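Local coordinates for protein transketolase (Campylobacter jejuni, PDB 3L84) that belongs to the transketolase family, with two thiamine-diphosphate-binding-type domains and a transketolase-like C-terminal domain, and assembles as a pair of chains, at residues V109-G114 / A429-K434; I328-F333 / A482-L487; T371-M376 / G382-F387; I389-M394 / F415-Y420. All blocks are in the same frame, centred on the assembly; numbering follows the deposited sequence. Where two conformers were deposited one is given.

How the contacts relate
All four contacts draw on the pyrimidine-binding domain and its six-stranded parallel sheet, and contact 1 also reaches the thiamine diphosphate-binding domain. Along the chain, contacts 1 and 2 interlock, since their segments alternate; contacts 3 and 4 follow one another within the span that both of them bracket. Contacts 1 and 2, with centres 26 Å apart, meet where Lys434 NZ lies 2.8 Å from Ala486 O, a probable hydrogen bond. Contacts 3 and 4, with centres 18 Å apart, join through Phe387 and Met394. Helix 418-431 carries contact 4 at its start and contact 1 at its end, linking two places where the second subunit approaches.

Contact 1 of 4, residues V109-G114 / A429-K434; sequences VEIATG and ALMKIK
Met431, the residue that meets Ile111 and Ala112, stands on a helix end held through the carbonyl of Ala429. Ala429 O accepts Lys432 N at 3.1 Å and a second donor, Asn467 ND2. The backbone bond belongs to a Schellman motif in which Lys432, at a phi of 59°, is the C-prime residue ending helix 418-431.

From this last helical residue the side chain of Met431, modelled as selenomethionine, reaches across to the loop. Its CG rests on the methyl group of Ala112, with Ala112 CB and Met431 CG 3.8 Å apart. A bend at the selenium (chi3 -71°) then turns the tip along Ile111, so that Met431 SE and Met431 CE each lie 3.7 Å from Ile111 CG1. Ile111 presents this branch by swinging CG1 away from its own backbone nitrogen (chi1 -169°), and the two side chains run obliquely to each other. Met431 SE also sits 3.5 Å from Ala112 N, an amide that is buried here with no hydrogen-bond partner in the model.

Polar bonds hold the flanks. Arg403 of helix 391-404 packs on Met431 and donates through NE to Glu110 O, while Glu110 forms a salt bridge with Arg58. Ile111 also packs on Asn122 and Phe126 of helix 118-137.

No hydrogen bond crosses between the two segments themselves. Their contact is apolar and rests on the flexible side chain of Met431, while Arg403 adds a polar link between the two cofactor-binding domains nearby; the buried amide of Ala112 probably carries some desolvation cost.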
# COMPACT_ATOMS: atom_id res chain seq x y z
N VAL A 109 7.60 -12.68 -21.72
CA VAL A 109 7.56 -12.17 -20.36
C VAL A 109 6.20 -12.53 -19.76
O VAL A 109 5.14 -12.12 -20.26
CB VAL A 109 7.78 -10.66 -20.34
CG1 VAL A 109 7.47 -10.12 -18.95
CG2 VAL A 109 9.21 -10.31 -20.76
N GLU A 110 6.19 -13.28 -18.68
CA GLU A 110 4.94 -13.78 -18.14
C GLU A 110 4.10 -12.71 -17.48
O GLU A 110 2.86 -12.75 -17.54
CB GLU A 110 5.19 -14.93 -17.16
CG GLU A 110 5.71 -16.23 -17.84
CD GLU A 110 4.70 -16.92 -18.73
OE1 GLU A 110 3.50 -16.59 -18.66
OE2 GLU A 110 5.15 -17.82 -19.47
N ILE A 111 4.75 -11.82 -16.79
CA ILE A 111 4.07 -10.80 -15.99
C ILE A 111 5.06 -9.69 -15.76
O ILE A 111 6.26 -9.93 -15.72
CB ILE A 111 3.51 -11.43 -14.69
CG1 ILE A 111 2.56 -10.48 -13.94
CG2 ILE A 111 4.62 -11.86 -13.74
CD1 ILE A 111 1.51 -11.21 -13.12
N ALA A 112 4.60 -8.45 -15.71
CA ALA A 112 5.46 -7.33 -15.43
C ALA A 112 5.93 -7.38 -14.02
O ALA A 112 5.11 -7.60 -13.12
CB ALA A 112 4.72 -5.98 -15.71
N THR A 113 7.22 -7.20 -13.79
CA THR A 113 7.77 -7.19 -12.43
C THR A 113 8.75 -6.05 -12.30
O THR A 113 9.21 -5.48 -13.26
CB THR A 113 8.46 -8.52 -12.04
OG1 THR A 113 9.57 -8.74 -12.90
CG2 THR A 113 7.46 -9.72 -12.09
N GLY A 114 9.13 -5.77 -11.09
CA GLY A 114 9.97 -4.60 -10.83
C GLY A 114 9.84 -4.23 -9.36
O GLY A 114 10.77 -4.43 -8.60
N ALA A 429 -2.87 -2.15 -14.13
CA ALA A 429 -3.02 -1.03 -15.04
C ALA A 429 -1.90 -0.97 -16.05
O ALA A 429 -2.14 -0.79 -17.26
CB ALA A 429 -3.13 0.26 -14.23
N LEU A 430 -0.66 -1.13 -15.61
CA LEU A 430 0.50 -1.13 -16.51
C LEU A 430 0.36 -2.17 -17.59
O LEU A 430 0.71 -1.92 -18.75
CB LEU A 430 1.78 -1.37 -15.68
CG LEU A 430 2.31 -0.10 -14.98
CD1 LEU A 430 3.14 -0.46 -13.71
CD2 LEU A 430 3.12 0.78 -15.94
N MSE A 431 -0.13 -3.36 -17.23
CA MSE A 431 -0.26 -4.47 -18.19
C MSE A 431 -1.57 -4.43 -18.99
O MSE A 431 -1.69 -5.13 -19.98
CB MSE A 431 -0.27 -5.80 -17.44
CG MSE A 431 1.03 -6.15 -16.78
SE MSE A 431 1.12 -8.01 -16.23
CE MSE A 431 -0.13 -8.02 -14.75
N LYS A 432 -2.52 -3.61 -18.58
CA LYS A 432 -3.85 -3.54 -19.23
C LYS A 432 -4.57 -4.88 -19.20
O LYS A 432 -5.21 -5.28 -20.17
CB LYS A 432 -3.80 -2.92 -20.64
CG LYS A 432 -3.13 -1.58 -20.69
CD LYS A 432 -3.06 -1.06 -22.14
CE LYS A 432 -4.31 -0.58 -22.66
NZ LYS A 432 -4.07 0.13 -24.00
N ILE A 433 -4.48 -5.57 -18.06
CA ILE A 433 -5.16 -6.84 -17.88
C ILE A 433 -6.58 -6.69 -17.42
O ILE A 433 -6.99 -5.65 -16.85
CB ILE A 433 -4.44 -7.79 -16.92
CG1 ILE A 433 -4.12 -7.13 -15.59
CG2 ILE A 433 -3.15 -8.31 -17.55
CD1 ILE A 433 -3.85 -8.08 -14.40
N LYS A 434 -7.39 -7.71 -17.66
CA LYS A 434 -8.79 -7.74 -17.26
C LYS A 434 -8.92 -8.34 -15.87
O LYS A 434 -9.01 -9.55 -15.67
CB LYS A 434 -9.64 -8.45 -18.31
CG LYS A 434 -9.54 -7.86 -19.67
CD LYS A 434 -9.64 -6.31 -19.74
CE LYS A 434 -10.93 -5.77 -19.21
NZ LYS A 434 -12.12 -6.22 -20.10

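Contact 2 of 4, residues I328-F333 / A482-L487; sequences IAYPDF and AWQIAL
Tyr330 packs most closely at its phenolic end, where Tyr330 OH comes within 3.2 Å of Leu487 CD1, the two side chains arriving from opposite directions. Just behind it, Tyr330 CE2 lies 3.5 Å from Gln484 CG. Across the ring, but from the same side of its plane, Trp483 CB lies 4.0 Å from Tyr330 CE1. The phenol thus lodges among side chains of two adjoining turns of helix 476-488, Trp483 and Gln484 and then Leu487, while Ile328 CG2 lies over the reverse face, displaced toward the rim.

The looser, wetter part is confined to the amide end of Gln484. This exposed residue extends back past the tyrosine, its amide plane turned 71° from the ring. A water in the plane of the ring, at its edge, donates to Ile328 O at 2.7 Å. Its second link, from Gln484 NE2 at 3.3 Å, is weak, and no direct hydrogen bond joins the segments.

Farther in, the indole of Trp483 leads away from Tyr330 to stack on Phe495 of strand 493-496 and to touch Ile347 and Leu351. Ile328 packs on Val350, so helix 340-354 supports both partners, and the loop that precedes this helix is laid against helix 476-488 at the margin of the parallel sheet.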
# COMPACT_ATOMS: atom_id res chain seq x y z
N ILE A 328 -25.21 -12.20 -21.76
CA ILE A 328 -25.49 -12.23 -20.33
C ILE A 328 -26.72 -11.38 -20.03
O ILE A 328 -26.76 -10.22 -20.40
CB ILE A 328 -24.27 -11.76 -19.54
CG1 ILE A 328 -23.07 -12.69 -19.80
CG2 ILE A 328 -24.61 -11.68 -18.05
CD1 ILE A 328 -21.78 -12.19 -19.18
N ALA A 329 -27.72 -11.95 -19.37
CA ALA A 329 -28.88 -11.19 -18.92
C ALA A 329 -28.62 -10.79 -17.48
O ALA A 329 -28.64 -11.63 -16.53
CB ALA A 329 -30.16 -12.04 -19.04
N TYR A 330 -28.38 -9.52 -17.31
CA TYR A 330 -28.10 -8.96 -15.97
C TYR A 330 -29.38 -8.73 -15.23
O TYR A 330 -30.46 -8.72 -15.84
CB TYR A 330 -27.40 -7.63 -16.11
CG TYR A 330 -25.98 -7.72 -16.62
CD1 TYR A 330 -24.92 -7.69 -15.75
CD2 TYR A 330 -25.70 -7.80 -17.97
CE1 TYR A 330 -23.62 -7.73 -16.21
CE2 TYR A 330 -24.39 -7.86 -18.43
CZ TYR A 330 -23.36 -7.83 -17.53
OH TYR A 330 -22.04 -7.87 -17.96
N PRO A 331 -29.33 -8.57 -13.90
CA PRO A 331 -30.57 -8.21 -13.18
C PRO A 331 -31.10 -6.86 -13.62
O PRO A 331 -30.30 -5.96 -13.96
CB PRO A 331 -30.12 -8.14 -11.70
CG PRO A 331 -28.74 -8.81 -11.68
CD PRO A 331 -28.15 -8.53 -13.01
N ASP A 332 -32.41 -6.73 -13.51
CA ASP A 332 -33.13 -5.52 -13.83
C ASP A 332 -33.39 -4.80 -12.51
O ASP A 332 -34.27 -5.15 -11.76
CB ASP A 332 -34.42 -5.82 -14.55
CG ASP A 332 -35.19 -4.57 -14.91
OD1 ASP A 332 -34.73 -3.45 -14.61
OD2 ASP A 332 -36.30 -4.69 -15.49
N PHE A 333 -32.61 -3.76 -12.26
CA PHE A 333 -32.71 -2.99 -11.03
C PHE A 333 -33.49 -1.70 -11.18
O PHE A 333 -33.49 -0.86 -10.26
CB PHE A 333 -31.31 -2.67 -10.49
CG PHE A 333 -30.51 -3.87 -10.10
CD1 PHE A 333 -30.86 -4.65 -9.03
CD2 PHE A 333 -29.32 -4.13 -10.74
CE1 PHE A 333 -30.06 -5.72 -8.65
CE2 PHE A 333 -28.53 -5.18 -10.36
CZ PHE A 333 -28.89 -5.95 -9.30
N ALA A 482 -22.04 -0.31 -16.02
CA ALA A 482 -20.61 -0.23 -15.74
C ALA A 482 -19.95 -1.58 -16.01
O ALA A 482 -18.88 -1.63 -16.60
CB ALA A 482 -20.36 0.17 -14.28
N TRP A 483 -20.54 -2.69 -15.55
CA TRP A 483 -20.00 -4.01 -15.85
C TRP A 483 -19.96 -4.29 -17.35
O TRP A 483 -19.00 -4.90 -17.84
CB TRP A 483 -20.79 -5.09 -15.11
CG TRP A 483 -20.22 -5.37 -13.75
CD1 TRP A 483 -20.70 -4.97 -12.55
CD2 TRP A 483 -19.00 -6.10 -13.50
NE1 TRP A 483 -19.87 -5.44 -11.55
CE2 TRP A 483 -18.82 -6.12 -12.10
CE3 TRP A 483 -18.05 -6.70 -14.31
CZ2 TRP A 483 -17.75 -6.76 -11.50
CZ3 TRP A 483 -16.97 -7.34 -13.72
CH2 TRP A 483 -16.82 -7.36 -12.32
N GLN A 484 -21.01 -3.91 -18.08
CA GLN A 484 -21.01 -4.15 -19.52
C GLN A 484 -19.83 -3.45 -20.18
O GLN A 484 -19.18 -4.01 -21.05
CB GLN A 484 -22.37 -3.77 -20.13
CG GLN A 484 -23.50 -4.70 -19.68
CD GLN A 484 -24.86 -4.22 -20.08
OE1 GLN A 484 -25.21 -3.07 -19.85
NE2 GLN A 484 -25.67 -5.14 -20.65
N ILE A 485 -19.55 -2.22 -19.76
CA ILE A 485 -18.36 -1.53 -20.25
C ILE A 485 -17.08 -2.19 -19.79
O ILE A 485 -16.16 -2.42 -20.60
CB ILE A 485 -18.38 -0.06 -19.80
CG1 ILE A 485 -19.59 0.68 -20.37
CG2 ILE A 485 -17.06 0.65 -20.20
CD1 ILE A 485 -20.04 1.90 -19.54
N ALA A 486 -16.99 -2.52 -18.51
CA ALA A 486 -15.76 -3.10 -17.98
C ALA A 486 -15.37 -4.40 -18.68
O ALA A 486 -14.19 -4.63 -18.96
CB ALA A 486 -15.90 -3.35 -16.50
N LEU A 487 -16.34 -5.26 -18.98
CA LEU A 487 -16.02 -6.52 -19.65
C LEU A 487 -15.52 -6.32 -21.05
O LEU A 487 -14.74 -7.14 -21.51
CB LEU A 487 -17.21 -7.48 -19.63
CG LEU A 487 -17.53 -7.98 -18.25
CD1 LEU A 487 -18.90 -8.64 -18.27
CD2 LEU A 487 -16.56 -8.96 -17.65
O HOH W 1 -25.33 -8.28 -21.72

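Contact 3 of 4, residues T371-M376 / G382-F387; sequences TELHSM and GKNIHF
The carboxamide of Asn384 grips the backbone of Leu373 at both ends, much as a neighbouring strand would. Leu373 N donates to Asn384 OD1 at 2.8 Å, in the carbonyl plane and on a lone pair. Asn384 ND2 returns a nearly straight bond (171°) to Leu373 O, with 2.9 Å between the two atoms. Met376 N approaches that same oxygen from the opposite face of its plane, closing the type II turn from Leu373 to Met376.

A third bond runs from Lys383 N to Met376 O at 3.0 Å, the donor standing 41° out of the carbonyl plane. Asn384 ND2 has a further acceptor in Gly377 O, and a water lies 2.7 Å from Asn384 OD1.

Outside this polar core, Leu373 CD1 touches Lys383 CB at 3.8 Å, the two side chains crossing at about a right angle. The aliphatic part of Lys383 runs beside Met376, a selenomethionine with two deposited conformers, before NZ turns away to Phe358 O and Ala352 O. Leu373 itself packs on Leu348 and Ala352 of helix 340-354.

With an acceptor at one end of its amide and donated bonds at the other, Asn384 has its flip state fixed. A side chain of the weakly bonded edge strand at about 384-386 thereby ties down a turn that makes no strand of its own.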
# COMPACT_ATOMS: atom_id res chain seq x y z
N THR A 371 -19.69 -10.44 -1.76
CA THR A 371 -19.05 -11.11 -2.87
C THR A 371 -19.25 -12.62 -2.91
O THR A 371 -18.79 -13.26 -3.85
CB THR A 371 -17.51 -10.82 -2.83
OG1 THR A 371 -17.01 -11.04 -1.49
CG2 THR A 371 -17.28 -9.37 -3.20
N GLU A 372 -19.95 -13.21 -1.95
CA GLU A 372 -20.18 -14.66 -2.02
C GLU A 372 -20.88 -15.02 -3.31
O GLU A 372 -21.92 -14.47 -3.65
CB GLU A 372 -21.00 -15.15 -0.82
CG GLU A 372 -21.24 -16.68 -0.77
CD GLU A 372 -21.99 -17.12 0.48
OE1 GLU A 372 -22.19 -16.33 1.42
OE2 GLU A 372 -22.45 -18.29 0.50
N LEU A 373 -20.32 -16.03 -3.99
CA LEU A 373 -20.88 -16.59 -5.20
C LEU A 373 -21.67 -17.81 -4.72
O LEU A 373 -21.11 -18.89 -4.43
CB LEU A 373 -19.78 -16.94 -6.19
CG LEU A 373 -18.86 -15.78 -6.55
CD1 LEU A 373 -17.69 -16.32 -7.37
CD2 LEU A 373 -19.61 -14.61 -7.23
N HIS A 374 -22.97 -17.62 -4.55
CA HIS A 374 -23.81 -18.54 -3.82
C HIS A 374 -23.92 -19.89 -4.47
O HIS A 374 -24.23 -19.98 -5.65
CB HIS A 374 -25.20 -17.94 -3.66
CG HIS A 374 -25.22 -16.68 -2.87
ND1 HIS A 374 -24.96 -16.65 -1.51
CD2 HIS A 374 -25.45 -15.41 -3.24
CE1 HIS A 374 -25.03 -15.41 -1.09
NE2 HIS A 374 -25.32 -14.63 -2.12
N SER A 375 -23.68 -20.92 -3.68
CA SER A 375 -23.73 -22.33 -4.12
C SER A 375 -22.69 -22.67 -5.19
O SER A 375 -22.82 -23.70 -5.86
CB SER A 375 -25.14 -22.70 -4.60
OG SER A 375 -26.06 -22.54 -3.52
N MSE A 376 -21.64 -21.85 -5.34
CA MSE A 376 -20.60 -22.12 -6.33
C MSE A 376 -19.30 -22.66 -5.72
O MSE A 376 -18.34 -22.90 -6.44
CB MSE A 376 -20.39 -20.89 -7.21
CG MSE A 376 -21.72 -20.34 -7.73
SE MSE A 376 -21.61 -19.35 -9.42
CE MSE A 376 -21.11 -20.87 -10.48
N GLY A 382 -14.50 -25.12 -6.19
CA GLY A 382 -15.43 -24.06 -6.57
C GLY A 382 -14.78 -22.75 -6.94
O GLY A 382 -13.58 -22.68 -7.24
N LYS A 383 -15.58 -21.70 -6.86
CA LYS A 383 -15.20 -20.39 -7.37
C LYS A 383 -14.83 -19.35 -6.31
O LYS A 383 -14.20 -18.36 -6.67
CB LYS A 383 -16.36 -19.79 -8.16
CG LYS A 383 -16.62 -20.43 -9.50
CD LYS A 383 -17.62 -19.55 -10.23
CE LYS A 383 -17.95 -20.01 -11.61
NZ LYS A 383 -17.43 -19.30 -12.78
N ASN A 384 -15.26 -19.51 -5.07
CA ASN A 384 -15.02 -18.52 -4.04
C ASN A 384 -13.62 -18.70 -3.45
O ASN A 384 -13.32 -19.77 -2.92
CB ASN A 384 -16.06 -18.64 -2.93
CG ASN A 384 -17.43 -18.26 -3.38
OD1 ASN A 384 -17.71 -17.07 -3.55
ND2 ASN A 384 -18.33 -19.24 -3.54
N ILE A 385 -12.76 -17.69 -3.57
CA ILE A 385 -11.45 -17.69 -2.98
C ILE A 385 -11.44 -16.93 -1.67
O ILE A 385 -11.92 -15.81 -1.63
CB ILE A 385 -10.39 -17.16 -3.93
CG1 ILE A 385 -10.43 -17.94 -5.25
CG2 ILE A 385 -8.97 -17.25 -3.28
CD1 ILE A 385 -9.56 -17.35 -6.36
N HIS A 386 -10.90 -17.53 -0.63
CA HIS A 386 -10.78 -16.93 0.70
C HIS A 386 -9.35 -16.45 0.85
O HIS A 386 -8.45 -17.20 1.21
CB HIS A 386 -11.20 -17.95 1.75
CG HIS A 386 -12.64 -18.33 1.61
ND1 HIS A 386 -13.10 -19.50 1.04
CD2 HIS A 386 -13.74 -17.58 1.87
CE1 HIS A 386 -14.42 -19.46 1.00
NE2 HIS A 386 -14.84 -18.32 1.51
N PHE A 387 -9.12 -15.18 0.53
CA PHE A 387 -7.75 -14.66 0.52
C PHE A 387 -7.17 -14.42 1.90
O PHE A 387 -5.96 -14.25 2.05
CB PHE A 387 -7.68 -13.39 -0.32
CG PHE A 387 -7.78 -13.65 -1.79
CD1 PHE A 387 -6.67 -14.07 -2.50
CD2 PHE A 387 -8.96 -13.44 -2.48
CE1 PHE A 387 -6.77 -14.28 -3.86
CE2 PHE A 387 -9.06 -13.67 -3.82
CZ PHE A 387 -7.96 -14.11 -4.51
O HOH W 2 -16.18 -14.83 -3.68

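Contact 4 of 4, residues I389-M394 / F415-Y420; sequences IREHAM and FIFSEY
Tyr420 and Glu391 face each other where the first turn of helix 391-404 meets the turn leading into helix 418-431. Their CB atoms are 3.8 Å apart, and Glu391 OE1 lies 3.6 Å from Tyr420 CD2, approaching the ring obliquely with the carboxylate turned 49° from it. The glutamate reaches this place by bending at chi2 (86°), which also sets Glu391 OE2 4.0 Å from Phe417 CB. The carbonyl of Tyr420 makes a separate approach: Tyr420 O sits over one face of the His392 ring, 3.3 Å from His392 CG. None of these approaches is a hydrogen bond.

The next shell holds both turns. Arg390 occupies the N-cap position before helix 391-404, and Arg390 O accepts Met394 N at 2.9 Å. In the other segment Phe415 O takes two donors from one residue, Ser418 OG at 2.7 Å and Ser418 N at 3.1 Å, fastening the approach to helix 418-431. Phe417 has Ile416 CG2 over the centre of one ring face and meets His453 edge-to-face.

Beyond this the second subunit takes part. Tyr420 OH is hydrogen-bonded to Leu116 O and Gln118 NE2 of that chain, and Arg390 NH1 pairs with Ala193 O of the same chain as well as with Phe387 O of its own.

Helix 391-404 links parallel strands 384-386 and 408-414, and helix 418-431 links strand 408-414 to 436-440. The contact thus joins the openings of two successive beta-alpha-beta crossovers, the repeating topology of the pyrimidine-binding domain in this family.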
# COMPACT_ATOMS: atom_id res chain seq x y z
N ILE A 389 -6.69 -12.03 5.34
CA ILE A 389 -6.48 -10.60 5.57
C ILE A 389 -5.17 -10.23 4.88
O ILE A 389 -4.15 -9.93 5.51
CB ILE A 389 -6.55 -10.19 7.04
CG1 ILE A 389 -7.83 -10.74 7.72
CG2 ILE A 389 -6.55 -8.67 7.15
CD1 ILE A 389 -7.79 -12.21 8.23
N ARG A 390 -5.22 -10.26 3.54
CA ARG A 390 -4.05 -10.20 2.69
C ARG A 390 -4.36 -9.43 1.42
O ARG A 390 -4.34 -9.95 0.31
CB ARG A 390 -3.57 -11.62 2.31
CG ARG A 390 -3.20 -12.53 3.46
CD ARG A 390 -2.73 -13.86 2.91
NE ARG A 390 -2.45 -14.86 3.93
CZ ARG A 390 -3.29 -15.81 4.31
NH1 ARG A 390 -4.50 -15.95 3.80
NH2 ARG A 390 -2.88 -16.69 5.21
N GLU A 391 -4.72 -8.18 1.56
CA GLU A 391 -5.18 -7.42 0.41
C GLU A 391 -4.15 -7.37 -0.69
O GLU A 391 -4.46 -7.51 -1.87
CB GLU A 391 -5.59 -5.98 0.79
CG GLU A 391 -6.76 -5.84 1.72
CD GLU A 391 -6.37 -5.91 3.18
OE1 GLU A 391 -5.16 -6.06 3.52
OE2 GLU A 391 -7.29 -5.78 4.03
N HIS A 392 -2.91 -7.12 -0.31
CA HIS A 392 -1.86 -6.90 -1.31
C HIS A 392 -1.58 -8.17 -2.09
O HIS A 392 -1.58 -8.17 -3.32
CB HIS A 392 -0.64 -6.34 -0.63
CG HIS A 392 0.36 -5.65 -1.48
ND1 HIS A 392 0.23 -5.31 -2.81
CD2 HIS A 392 1.55 -5.15 -1.07
CE1 HIS A 392 1.33 -4.64 -3.18
NE2 HIS A 392 2.14 -4.57 -2.16
N ALA A 393 -1.33 -9.27 -1.39
CA ALA A 393 -1.12 -10.55 -2.08
C ALA A 393 -2.35 -10.93 -2.89
O ALA A 393 -2.21 -11.49 -3.97
CB ALA A 393 -0.75 -11.65 -1.07
N MSE A 394 -3.55 -10.66 -2.39
CA MSE A 394 -4.75 -10.97 -3.19
C MSE A 394 -4.68 -10.33 -4.56
O MSE A 394 -4.91 -10.98 -5.61
CB MSE A 394 -6.01 -10.47 -2.47
CG MSE A 394 -7.26 -10.50 -3.32
SE MSE A 394 -8.85 -9.93 -2.37
CE MSE A 394 -8.38 -8.04 -2.16
N PHE A 415 -13.11 0.00 0.35
CA PHE A 415 -12.39 1.00 -0.43
C PHE A 415 -11.23 1.60 0.36
O PHE A 415 -10.19 1.91 -0.21
CB PHE A 415 -13.38 2.08 -0.90
CG PHE A 415 -12.88 3.03 -1.97
CD1 PHE A 415 -11.97 2.64 -2.95
CD2 PHE A 415 -13.41 4.31 -2.05
CE1 PHE A 415 -11.60 3.52 -3.97
CE2 PHE A 415 -13.05 5.17 -3.06
CZ PHE A 415 -12.15 4.78 -3.99
N ILE A 416 -11.35 1.78 1.68
CA ILE A 416 -10.23 2.34 2.40
C ILE A 416 -9.00 1.43 2.31
O ILE A 416 -7.85 1.91 2.27
CB ILE A 416 -10.61 2.60 3.87
CG1 ILE A 416 -9.49 3.33 4.61
CG2 ILE A 416 -10.99 1.34 4.61
CD1 ILE A 416 -9.06 4.66 3.94
N PHE A 417 -9.17 0.12 2.22
CA PHE A 417 -8.08 -0.84 2.15
C PHE A 417 -7.61 -1.11 0.75
O PHE A 417 -6.67 -1.90 0.54
CB PHE A 417 -8.40 -2.12 2.96
CG PHE A 417 -8.76 -1.85 4.34
CD1 PHE A 417 -8.10 -0.83 5.06
CD2 PHE A 417 -9.79 -2.53 4.94
CE1 PHE A 417 -8.46 -0.51 6.38
CE2 PHE A 417 -10.15 -2.20 6.28
CZ PHE A 417 -9.50 -1.19 6.95
N SER A 418 -8.18 -0.41 -0.24
CA SER A 418 -7.56 -0.35 -1.56
C SER A 418 -6.11 0.11 -1.43
O SER A 418 -5.25 -0.26 -2.23
CB SER A 418 -8.31 0.59 -2.51
OG SER A 418 -8.24 1.93 -2.10
N GLU A 419 -5.83 0.92 -0.41
CA GLU A 419 -4.46 1.45 -0.25
C GLU A 419 -3.47 0.34 0.06
O GLU A 419 -2.28 0.49 -0.25
CB GLU A 419 -4.40 2.54 0.79
CG GLU A 419 -5.30 3.71 0.42
CD GLU A 419 -5.01 5.00 1.13
OE1 GLU A 419 -4.56 4.98 2.30
OE2 GLU A 419 -5.24 6.06 0.51
N TYR A 420 -3.91 -0.74 0.69
CA TYR A 420 -3.01 -1.87 0.96
C TYR A 420 -2.64 -2.60 -0.31
O TYR A 420 -1.57 -3.23 -0.32
CB TYR A 420 -3.65 -2.87 1.94
CG TYR A 420 -3.59 -2.53 3.41
CD1 TYR A 420 -4.24 -1.46 3.95
CD2 TYR A 420 -2.91 -3.38 4.29
CE1 TYR A 420 -4.21 -1.20 5.32
CE2 TYR A 420 -2.86 -3.13 5.67
CZ TYR A 420 -3.53 -2.05 6.18
OH TYR A 420 -3.49 -1.80 7.56